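Local coordinates for protein spectinomycin 9-adenylyltransferase (PDB 6SXJ) that catalyses transfer of AMP from ATP to the 9-hydroxyl of spectinomycin, releasing diphosphate and making bacteria resistant to the antibiotic, at residues 29-34 / 139-144; 47-52 / 85-90; 187-192 / 246-251. All coordinates share one frame; numbering follows the deposited sequence.

Contact 1 (29-34 / 139-144); sequences GTYMFG and RKNKRI
Tyr31 and Arg143 face each other as a non-hydrogen-bonded antiparallel pair, their CA atoms 4.5 Å apart. The arginine stem runs obliquely beside the phenol: Arg143 CB lies 3.7 Å from Tyr31 CD2, while CB and CG also meet CE2. The guanidinium stands nearly perpendicular to the ring (83°) and turns away from it, NH1 making a weak hydrogen bond to Gly146 O. Asn141 lies alongside the same tyrosine and points the same way; its OD1 approaches Tyr31 CD2 at 3.6 Å, with amide and ring again almost perpendicular. With CG of Asn141 held between backbone N and carbonyl carbon (chi1 66°), the amide is turned beside the ring, and its ND2 is tied to Ala137 O in the preceding helix. Tyr31 OH is hydrogen-bonded to Tyr148 O.

On the other face Met32 meets Ile144 at about a right angle, Met32 CG resting 3.8 Å from Ile144 CD1. That same methyl touches CG2 of Thr30, so the isoleucine tip touches both side chains of the strand.

Beneath these side chains, Met32 and Lys142 exchange two backbone hydrogen bonds, Met32 N to Lys142 O and Lys142 N to Met32 O, each 2.9 Å. Ile144 N adds a bond to Thr30 O, also 2.9 Å. Beyond Phe33 and Asn141 the backbones part, and between Gly34 and Lys140 a water accepts from Gly34 N at 3.0 Å. Gly34 is the N-cap of the short helix 35-38.

Strand 142-144 forms an edge of the mixed sheet, next to strand 27-33, whose other neighbour is strand 47-53. Helix 8-23 covers the Met32 and Ile144 face; Leu150 and Leu153 pack on Tyr31.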
loop_
_atom_site.group_PDB
_atom_site.type_symbol
_atom_site.label_atom_id
_atom_site.label_comp_id
_atom_site.label_asym_id
_atom_site.label_seq_id
_atom_site.Cartn_x
_atom_site.Cartn_y
_atom_site.Cartn_z
ATOM N N GLY A 29 -5.593 17.924 3.528
ATOM C CA GLY A 29 -4.715 17.329 4.510
ATOM C C GLY A 29 -3.698 16.420 3.853
ATOM O O GLY A 29 -3.962 15.824 2.806
ATOM N N THR A 30 -2.542 16.314 4.497
ATOM C CA THR A 30 -1.485 15.398 4.082
ATOM C C THR A 30 -1.168 14.497 5.264
ATOM O O THR A 30 -0.758 14.981 6.323
ATOM C CB THR A 30 -0.235 16.152 3.624
ATOM O OG1 THR A 30 -0.605 17.228 2.752
ATOM C CG2 THR A 30 0.691 15.217 2.878
ATOM N N TYR A 31 -1.362 13.192 5.088
ATOM C CA TYR A 31 -1.139 12.231 6.156
ATOM C C TYR A 31 -0.182 11.151 5.680
ATOM O O TYR A 31 -0.166 10.791 4.503
ATOM C CB TYR A 31 -2.462 11.595 6.625
ATOM C CG TYR A 31 -3.548 12.615 6.870
ATOM C CD1 TYR A 31 -4.333 13.077 5.828
ATOM C CD2 TYR A 31 -3.762 13.144 8.138
ATOM C CE1 TYR A 31 -5.307 14.025 6.038
ATOM C CE2 TYR A 31 -4.745 14.093 8.356
ATOM C CZ TYR A 31 -5.512 14.530 7.304
ATOM O OH TYR A 31 -6.490 15.479 7.509
ATOM N N MET A 32 0.615 10.637 6.609
ATOM C CA MET A 32 1.418 9.449 6.382
ATOM C C MET A 32 0.850 8.303 7.208
ATOM O O MET A 32 0.278 8.509 8.282
ATOM C CB MET A 32 2.881 9.698 6.725
ATOM C CG MET A 32 3.457 10.949 6.105
ATOM S SD MET A 32 5.276 10.890 5.980
ATOM C CE MET A 32 5.813 10.651 7.587
ATOM N N PHE A 33 0.974 7.092 6.684
ATOM C CA PHE A 33 0.440 5.911 7.348
ATOM C C PHE A 33 1.315 4.713 6.999
ATOM O O PHE A 33 2.319 4.835 6.290
ATOM C CB PHE A 33 -1.016 5.670 6.939
ATOM C CG PHE A 33 -1.184 5.299 5.489
ATOM C CD1 PHE A 33 -1.174 6.276 4.507
ATOM C CD2 PHE A 33 -1.354 3.980 5.111
ATOM C CE1 PHE A 33 -1.329 5.949 3.178
ATOM C CE2 PHE A 33 -1.516 3.638 3.767
ATOM C CZ PHE A 33 -1.505 4.625 2.802
ATOM N N GLY A 34 0.945 3.555 7.524
ATOM C CA GLY A 34 1.609 2.326 7.151
ATOM C C GLY A 34 2.734 1.938 8.090
ATOM O O GLY A 34 2.873 2.440 9.210
ATOM N N ARG A 139 -7.078 4.333 11.499
ATOM C CA ARG A 139 -6.792 3.879 12.855
ATOM C C ARG A 139 -5.469 4.421 13.376
ATOM O O ARG A 139 -5.342 4.669 14.581
ATOM C CB ARG A 139 -6.777 2.351 12.913
ATOM C CG ARG A 139 -8.159 1.710 12.805
ATOM C CD ARG A 139 -8.068 0.221 12.485
ATOM N NE ARG A 139 -7.479 -0.550 13.580
ATOM C CZ ARG A 139 -6.295 -1.156 13.525
ATOM N NH1 ARG A 139 -5.558 -1.088 12.424
ATOM N NH2 ARG A 139 -5.846 -1.833 14.574
ATOM N N LYS A 140 -4.473 4.593 12.512
ATOM C CA LYS A 140 -3.214 5.199 12.934
ATOM C C LYS A 140 -2.582 5.917 11.755
ATOM O O LYS A 140 -2.267 5.292 10.735
ATOM C CB LYS A 140 -2.248 4.158 13.502
ATOM C CG LYS A 140 -0.905 4.748 13.932
ATOM C CD LYS A 140 -0.402 4.157 15.238
ATOM C CE LYS A 140 0.647 5.059 15.888
ATOM N NZ LYS A 140 0.047 6.254 16.558
ATOM N N ASN A 141 -2.387 7.223 11.910
ATOM C CA ASN A 141 -1.772 8.048 10.889
ATOM C C ASN A 141 -0.996 9.168 11.563
ATOM O O ASN A 141 -1.144 9.422 12.764
ATOM C CB ASN A 141 -2.825 8.629 9.943
ATOM C CG ASN A 141 -3.744 9.617 10.640
ATOM O OD1 ASN A 141 -3.387 10.772 10.836
ATOM N ND2 ASN A 141 -4.927 9.163 11.024
ATOM N N LYS A 142 -0.180 9.861 10.770
ATOM C CA LYS A 142 0.499 11.077 11.207
ATOM C C LYS A 142 0.078 12.217 10.293
ATOM O O LYS A 142 0.344 12.179 9.087
ATOM C CB LYS A 142 2.019 10.906 11.185
ATOM C CG LYS A 142 2.801 12.183 11.495
ATOM C CD LYS A 142 4.077 11.874 12.281
ATOM C CE LYS A 142 4.968 13.104 12.443
ATOM N NZ LYS A 142 4.270 14.218 13.149
ATOM N N ARG A 143 -0.591 13.219 10.864
ATOM C CA ARG A 143 -0.954 14.417 10.114
ATOM C C ARG A 143 0.270 15.316 9.986
ATOM O O ARG A 143 0.857 15.722 10.997
ATOM C CB ARG A 143 -2.097 15.162 10.801
ATOM C CG ARG A 143 -2.441 16.513 10.155
ATOM C CD ARG A 143 -3.587 17.182 10.878
ATOM N NE ARG A 143 -3.286 17.259 12.298
ATOM C CZ ARG A 143 -2.489 18.177 12.832
ATOM N NH1 ARG A 143 -1.942 19.112 12.059
ATOM N NH2 ARG A 143 -2.242 18.161 14.131
ATOM N N ILE A 144 0.663 15.620 8.749
ATOM C CA ILE A 144 1.776 16.520 8.482
ATOM C C ILE A 144 1.333 17.799 7.799
ATOM O O ILE A 144 2.169 18.677 7.546
ATOM C CB ILE A 144 2.877 15.828 7.658
ATOM C CG1 ILE A 144 2.423 15.565 6.225
ATOM C CG2 ILE A 144 3.279 14.512 8.306
ATOM C CD1 ILE A 144 3.388 14.679 5.442
HETATM O O HOH W 1 -1.464 3.306 9.358
#

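Contact 2 (47-52 / 85-90); sequences LDFLVV and IELTII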
loop_
_atom_site.group_PDB
_atom_site.type_symbol
_atom_site.label_atom_id
_atom_site.label_comp_id
_atom_site.label_asym_id
_atom_site.label_seq_id
_atom_site.Cartn_x
_atom_site.Cartn_y
_atom_site.Cartn_z
ATOM N N LEU A 47 7.665 5.225 2.388
ATOM C CA LEU A 47 6.944 6.427 2.785
ATOM C C LEU A 47 5.573 6.411 2.112
ATOM O O LEU A 47 5.471 6.632 0.901
ATOM C CB LEU A 47 7.726 7.673 2.384
ATOM C CG LEU A 47 9.087 7.940 3.038
ATOM C CD1 LEU A 47 9.713 9.159 2.388
ATOM C CD2 LEU A 47 8.896 8.138 4.529
ATOM N N ASP A 48 4.524 6.189 2.904
ATOM C CA ASP A 48 3.159 6.046 2.412
ATOM C C ASP A 48 2.367 7.295 2.774
ATOM O O ASP A 48 2.210 7.611 3.958
ATOM C CB ASP A 48 2.486 4.810 3.009
ATOM C CG ASP A 48 3.182 3.514 2.629
ATOM O OD1 ASP A 48 3.119 3.139 1.439
ATOM O OD2 ASP A 48 3.777 2.861 3.520
ATOM N N PHE A 49 1.837 7.977 1.761
ATOM C CA PHE A 49 1.106 9.219 1.962
ATOM C C PHE A 49 -0.341 9.059 1.520
ATOM O O PHE A 49 -0.611 8.549 0.424
ATOM C CB PHE A 49 1.746 10.368 1.182
ATOM C CG PHE A 49 3.129 10.708 1.621
ATOM C CD1 PHE A 49 4.229 10.117 1.024
ATOM C CD2 PHE A 49 3.337 11.647 2.610
ATOM C CE1 PHE A 49 5.498 10.451 1.402
ATOM C CE2 PHE A 49 4.603 11.970 3.007
ATOM C CZ PHE A 49 5.692 11.370 2.408
ATOM N N LEU A 50 -1.262 9.519 2.364
ATOM C CA LEU A 50 -2.657 9.714 1.995
ATOM C C LEU A 50 -2.936 11.209 1.965
ATOM O O LEU A 50 -2.649 11.920 2.940
ATOM C CB LEU A 50 -3.604 9.020 2.974
ATOM C CG LEU A 50 -5.085 9.041 2.596
ATOM C CD1 LEU A 50 -5.330 8.148 1.408
ATOM C CD2 LEU A 50 -5.917 8.594 3.775
ATOM N N VAL A 51 -3.467 11.685 0.841
ATOM C CA VAL A 51 -3.737 13.101 0.624
ATOM C C VAL A 51 -5.218 13.267 0.319
ATOM O O VAL A 51 -5.795 12.494 -0.454
ATOM C CB VAL A 51 -2.874 13.667 -0.522
ATOM C CG1 VAL A 51 -3.232 15.123 -0.797
ATOM C CG2 VAL A 51 -1.400 13.524 -0.205
ATOM N N VAL A 52 -5.832 14.276 0.924
ATOM C CA VAL A 52 -7.256 14.536 0.768
ATOM C C VAL A 52 -7.433 15.919 0.162
ATOM O O VAL A 52 -6.814 16.888 0.619
ATOM C CB VAL A 52 -8.009 14.431 2.105
ATOM C CG1 VAL A 52 -9.499 14.673 1.889
ATOM C CG2 VAL A 52 -7.773 13.069 2.735
ATOM N N ILE A 85 8.341 6.142 -2.434
ATOM C CA ILE A 85 7.188 6.977 -2.116
ATOM C C ILE A 85 5.949 6.375 -2.778
ATOM O O ILE A 85 5.940 6.119 -3.983
ATOM C CB ILE A 85 7.402 8.425 -2.580
ATOM C CG1 ILE A 85 8.514 9.096 -1.750
ATOM C CG2 ILE A 85 6.117 9.226 -2.440
ATOM C CD1 ILE A 85 8.913 10.407 -2.301
ATOM N N GLU A 86 4.905 6.167 -1.984
ATOM C CA GLU A 86 3.584 5.796 -2.462
ATOM C C GLU A 86 2.629 6.868 -1.970
ATOM O O GLU A 86 2.620 7.190 -0.778
ATOM C CB GLU A 86 3.194 4.421 -1.932
ATOM C CG GLU A 86 2.326 3.597 -2.844
ATOM C CD GLU A 86 2.229 2.174 -2.342
ATOM O OE1 GLU A 86 3.245 1.444 -2.413
ATOM O OE2 GLU A 86 1.154 1.800 -1.839
ATOM N N LEU A 87 1.858 7.446 -2.885
ATOM C CA LEU A 87 0.969 8.547 -2.539
ATOM C C LEU A 87 -0.372 8.374 -3.229
ATOM O O LEU A 87 -0.424 8.278 -4.457
ATOM C CB LEU A 87 1.577 9.895 -2.939
ATOM C CG LEU A 87 0.804 11.141 -2.499
ATOM C CD1 LEU A 87 1.782 12.219 -1.994
ATOM C CD2 LEU A 87 -0.016 11.687 -3.630
ATOM N N THR A 88 -1.446 8.400 -2.439
ATOM C CA THR A 88 -2.816 8.290 -2.918
ATOM C C THR A 88 -3.576 9.568 -2.592
ATOM O O THR A 88 -3.415 10.137 -1.508
ATOM C CB THR A 88 -3.541 7.104 -2.271
ATOM O OG1 THR A 88 -2.847 5.892 -2.578
ATOM C CG2 THR A 88 -4.971 7.019 -2.770
ATOM N N ILE A 89 -4.422 9.997 -3.523
ATOM C CA ILE A 89 -5.253 11.183 -3.360
ATOM C C ILE A 89 -6.710 10.751 -3.414
ATOM O O ILE A 89 -7.125 10.056 -4.352
ATOM C CB ILE A 89 -4.958 12.237 -4.445
ATOM C CG1 ILE A 89 -3.468 12.585 -4.455
ATOM C CG2 ILE A 89 -5.815 13.473 -4.225
ATOM C CD1 ILE A 89 -3.086 13.653 -5.450
ATOM N N ILE A 90 -7.482 11.162 -2.414
ATOM C CA ILE A 90 -8.924 10.974 -2.411
ATOM C C ILE A 90 -9.598 12.333 -2.294
ATOM O O ILE A 90 -9.042 13.285 -1.728
ATOM C CB ILE A 90 -9.389 10.045 -1.270
ATOM C CG1 ILE A 90 -8.812 10.518 0.070
ATOM C CG2 ILE A 90 -8.986 8.606 -1.556
ATOM C CD1 ILE A 90 -9.418 9.825 1.263
HETATM O O HOH W 2 -0.651 5.696 -0.521
#
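Phe49 packs across the strand pair against Leu87 and Ile85. Its CB sits 3.7 Å from Leu87 CD1, and CG keeps touch with that methyl. Because CG is anti to the carbonyl carbon (chi1 -64°), the ring swings back along the partner strand: CD1 has Glu86 O at its edge, 3.8 Å away and near the ring plane, and Ile85 CG2 approaches CD1 obliquely at 4.0 Å. The same methyl reaches CE1, the last ring atom to meet that strand; at CE2 the Met32 sulfur comes in obliquely. Strands 47-53 and 85-91 run parallel as the outer members of a beta-alpha-beta unit whose helix is 59-69, in the nucleotidyltransferase domain. Five backbone hydrogen bonds join them, including Phe49 N to Glu86 O at 2.8 Å and Thr88 N to Phe49 O. A water donates to Phe49 O and bonds Thr88 OG1. On the face opposite the phenylalanine, Asp48 and Glu86 lie side by side with carboxylates turned 77° apart, Asp48 OD1 standing 4.0 Å from Glu86 OE2, an acidic pair consistent with the metal-binding site of this superfamily. Farther along that face, Ile90 CG1 meets Val52 CG2 at 3.8 Å, and Ile90 also packs on Leu130 and Leu134.

Contact 3 (187-192 / 246-251); sequences TLCRMI and NYLNNR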
loop_
_atom_site.group_PDB
_atom_site.type_symbol
_atom_site.label_atom_id
_atom_site.label_comp_id
_atom_site.label_asym_id
_atom_site.label_seq_id
_atom_site.Cartn_x
_atom_site.Cartn_y
_atom_site.Cartn_z
ATOM N N THR A 187 1.785 -11.253 1.372
ATOM C CA THR A 187 0.501 -10.561 1.367
ATOM C C THR A 187 -0.583 -11.442 1.976
ATOM O O THR A 187 -1.313 -11.019 2.881
ATOM C CB THR A 187 0.129 -10.154 -0.060
ATOM O OG1 THR A 187 1.267 -9.576 -0.714
ATOM C CG2 THR A 187 -1.018 -9.142 -0.042
ATOM N N LEU A 188 -0.694 -12.685 1.497
ATOM C CA LEU A 188 -1.667 -13.610 2.067
ATOM C C LEU A 188 -1.420 -13.816 3.556
ATOM O O LEU A 188 -2.367 -13.897 4.345
ATOM C CB LEU A 188 -1.612 -14.946 1.331
ATOM C CG LEU A 188 -2.218 -15.015 -0.072
ATOM C CD1 LEU A 188 -1.804 -16.316 -0.736
ATOM C CD2 LEU A 188 -3.712 -14.893 -0.034
ATOM N N CYS A 189 -0.151 -13.919 3.959
ATOM C CA CYS A 189 0.158 -14.029 5.384
ATOM C C CYS A 189 -0.319 -12.793 6.137
ATOM O O CYS A 189 -0.983 -12.898 7.176
ATOM C CB CYS A 189 1.657 -14.235 5.581
ATOM S SG CYS A 189 2.256 -15.855 5.072
ATOM N N ARG A 190 0.023 -11.605 5.632
ATOM C CA ARG A 190 -0.556 -10.377 6.163
ATOM C C ARG A 190 -2.081 -10.456 6.143
ATOM O O ARG A 190 -2.743 -10.164 7.143
ATOM C CB ARG A 190 -0.064 -9.172 5.352
ATOM C CG ARG A 190 -0.376 -7.817 5.979
ATOM C CD ARG A 190 -0.096 -6.661 5.023
ATOM N NE ARG A 190 -1.008 -6.626 3.876
ATOM C CZ ARG A 190 -2.292 -6.274 3.936
ATOM N NH1 ARG A 190 -2.844 -5.927 5.093
ATOM N NH2 ARG A 190 -3.027 -6.273 2.830
ATOM N N MET A 191 -2.640 -10.876 5.001
ATOM C CA MET A 191 -4.096 -10.948 4.847
ATOM C C MET A 191 -4.734 -11.781 5.943
ATOM O O MET A 191 -5.824 -11.452 6.435
ATOM C CB MET A 191 -4.443 -11.565 3.498
ATOM C CG MET A 191 -4.330 -10.652 2.304
ATOM S SD MET A 191 -5.108 -11.452 0.906
ATOM C CE MET A 191 -5.246 -10.118 -0.270
ATOM N N ILE A 192 -4.084 -12.874 6.344
ATOM C CA ILE A 192 -4.668 -13.799 7.304
ATOM C C ILE A 192 -4.694 -13.175 8.695
ATOM O O ILE A 192 -5.709 -13.209 9.398
ATOM C CB ILE A 192 -3.903 -15.135 7.291
ATOM C CG1 ILE A 192 -4.293 -15.947 6.051
ATOM C CG2 ILE A 192 -4.185 -15.912 8.565
ATOM C CD1 ILE A 192 -3.324 -17.052 5.721
ATOM N N ASN A 246 -2.114 -22.191 -2.226
ATOM C CA ASN A 246 -3.353 -22.914 -1.962
ATOM C C ASN A 246 -3.593 -23.036 -0.463
ATOM O O ASN A 246 -4.690 -22.749 0.029
ATOM C CB ASN A 246 -3.300 -24.296 -2.616
ATOM C CG ASN A 246 -3.359 -24.225 -4.130
ATOM O OD1 ASN A 246 -3.744 -23.199 -4.698
ATOM N ND2 ASN A 246 -2.972 -25.315 -4.794
ATOM N N TYR A 247 -2.563 -23.441 0.281
ATOM C CA TYR A 247 -2.699 -23.566 1.728
ATOM C C TYR A 247 -3.119 -22.244 2.360
ATOM O O TYR A 247 -4.078 -22.188 3.141
ATOM C CB TYR A 247 -1.381 -24.041 2.339
ATOM C CG TYR A 247 -1.325 -23.819 3.833
ATOM C CD1 TYR A 247 -2.054 -24.630 4.692
ATOM C CD2 TYR A 247 -0.568 -22.786 4.386
ATOM C CE1 TYR A 247 -2.029 -24.436 6.053
ATOM C CE2 TYR A 247 -0.532 -22.588 5.758
ATOM C CZ TYR A 247 -1.268 -23.419 6.585
ATOM O OH TYR A 247 -1.257 -23.245 7.952
ATOM N N LEU A 248 -2.394 -21.167 2.050
ATOM C CA LEU A 248 -2.704 -19.872 2.646
ATOM C C LEU A 248 -4.092 -19.398 2.244
ATOM O O LEU A 248 -4.817 -18.811 3.056
ATOM C CB LEU A 248 -1.650 -18.847 2.231
ATOM C CG LEU A 248 -0.244 -19.134 2.762
ATOM C CD1 LEU A 248 0.779 -18.178 2.188
ATOM C CD2 LEU A 248 -0.286 -19.064 4.278
ATOM N N ASN A 249 -4.471 -19.627 0.985
ATOM C CA ASN A 249 -5.785 -19.193 0.523
ATOM C C ASN A 249 -6.894 -19.934 1.259
ATOM O O ASN A 249 -7.843 -19.321 1.764
ATOM C CB ASN A 249 -5.897 -19.407 -0.988
ATOM C CG ASN A 249 -7.132 -18.755 -1.577
ATOM O OD1 ASN A 249 -7.426 -17.594 -1.303
ATOM N ND2 ASN A 249 -7.863 -19.505 -2.388
ATOM N N ASN A 250 -6.800 -21.263 1.327
ATOM C CA ASN A 250 -7.817 -22.029 2.038
ATOM C C ASN A 250 -7.859 -21.638 3.512
ATOM O O ASN A 250 -8.933 -21.380 4.064
ATOM C CB ASN A 250 -7.557 -23.524 1.863
ATOM C CG ASN A 250 -7.940 -24.021 0.469
ATOM O OD1 ASN A 250 -7.138 -24.659 -0.219
ATOM N ND2 ASN A 250 -9.168 -23.723 0.047
ATOM N N ARG A 251 -6.694 -21.571 4.162
ATOM C CA ARG A 251 -6.638 -21.059 5.531
ATOM C C ARG A 251 -7.362 -19.722 5.647
ATOM O O ARG A 251 -8.109 -19.488 6.603
ATOM C CB ARG A 251 -5.177 -20.919 5.961
ATOM C CG ARG A 251 -4.931 -20.669 7.437
ATOM C CD ARG A 251 -3.484 -20.226 7.625
ATOM N NE ARG A 251 -2.896 -20.638 8.894
ATOM C CZ ARG A 251 -3.262 -20.156 10.076
ATOM N NH1 ARG A 251 -4.232 -19.255 10.156
ATOM N NH2 ARG A 251 -2.663 -20.582 11.181
#
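Tyr247 OH has two partners: it accepts a hydrogen bond from Arg251 NE (3.2 Å, 150° at the hydrogen) and is bonded to Ser214 OG. The phenol oxygen lies close to the guanidinium plane, so the bond helps to fix the rotation of the arginine head, which then leans on Ile192 of the other helix. Arg251 NH1 comes within 3.7 Å of Ile192 CG2, an oblique approach to the guanidinium, and Arg251 CD meets Ile192 CD1 at the same distance. The two side chains cross at about a right angle, CD and NH1 both touching the isoleucine.

Ile192 reaches inward as well. Its CG1 is anti to the carbonyl carbon (chi1 -76°) and the side chain continues extended through chi2, bringing CD1 to the backbone of the second helix, 3.5 Å from Leu248 O, and against Leu248 CD2.

Leu248 is the hub of the interface and divides its atoms among three residues. Its CB lies 3.9 Å from Leu188 CD1, the two leucines crossing obliquely; its CD1 touches Cys189 SG at 4.0 Å; and its CD2 meets Ile192. Leu188 and Cys189 on one turn and Ile192 on the next line the side of helix 181-196 that receives this leucine, an apolar seam with the arginine at one end.

The helices run nearly parallel, 19° between their directions, with segment axes 9.7 Å apart at closest approach. Helix 181-196 and helix 241-253 belong to the all-helical C-terminal part of the enzyme. Leu252, one residue beyond the second segment, extends the seam by touching Leu188 and Ile192. Helix 159-173 packs on Leu188 through Leu173, Val210 of helix 203-212 touches Cys189, and the ring of His218, from helix 216-229, stacks on Tyr247.

Contacts 1 and 2 share one mixed sheet, which carries the nucleotidyltransferase fold. Strands 27-33 and 47-53 are neighbours in it, so the order 142-144, 27-33, 47-53, 85-91 runs through both; their centres lie about 9 Å apart, and Tyr31 O probably bonds Leu50 N. Along the chain, both segments of contact 2 fall between the segments of contact 1, whose later strand returns to the sheet edge. Contact 3 comes afterwards, in the helical C-terminal domain on the opposite side of the chain's centre, its centre about 28 and 26 Å from those of contacts 1 and 2, with no touch between them. The sheet contacts and the helical contact thus belong to different parts of the enzyme.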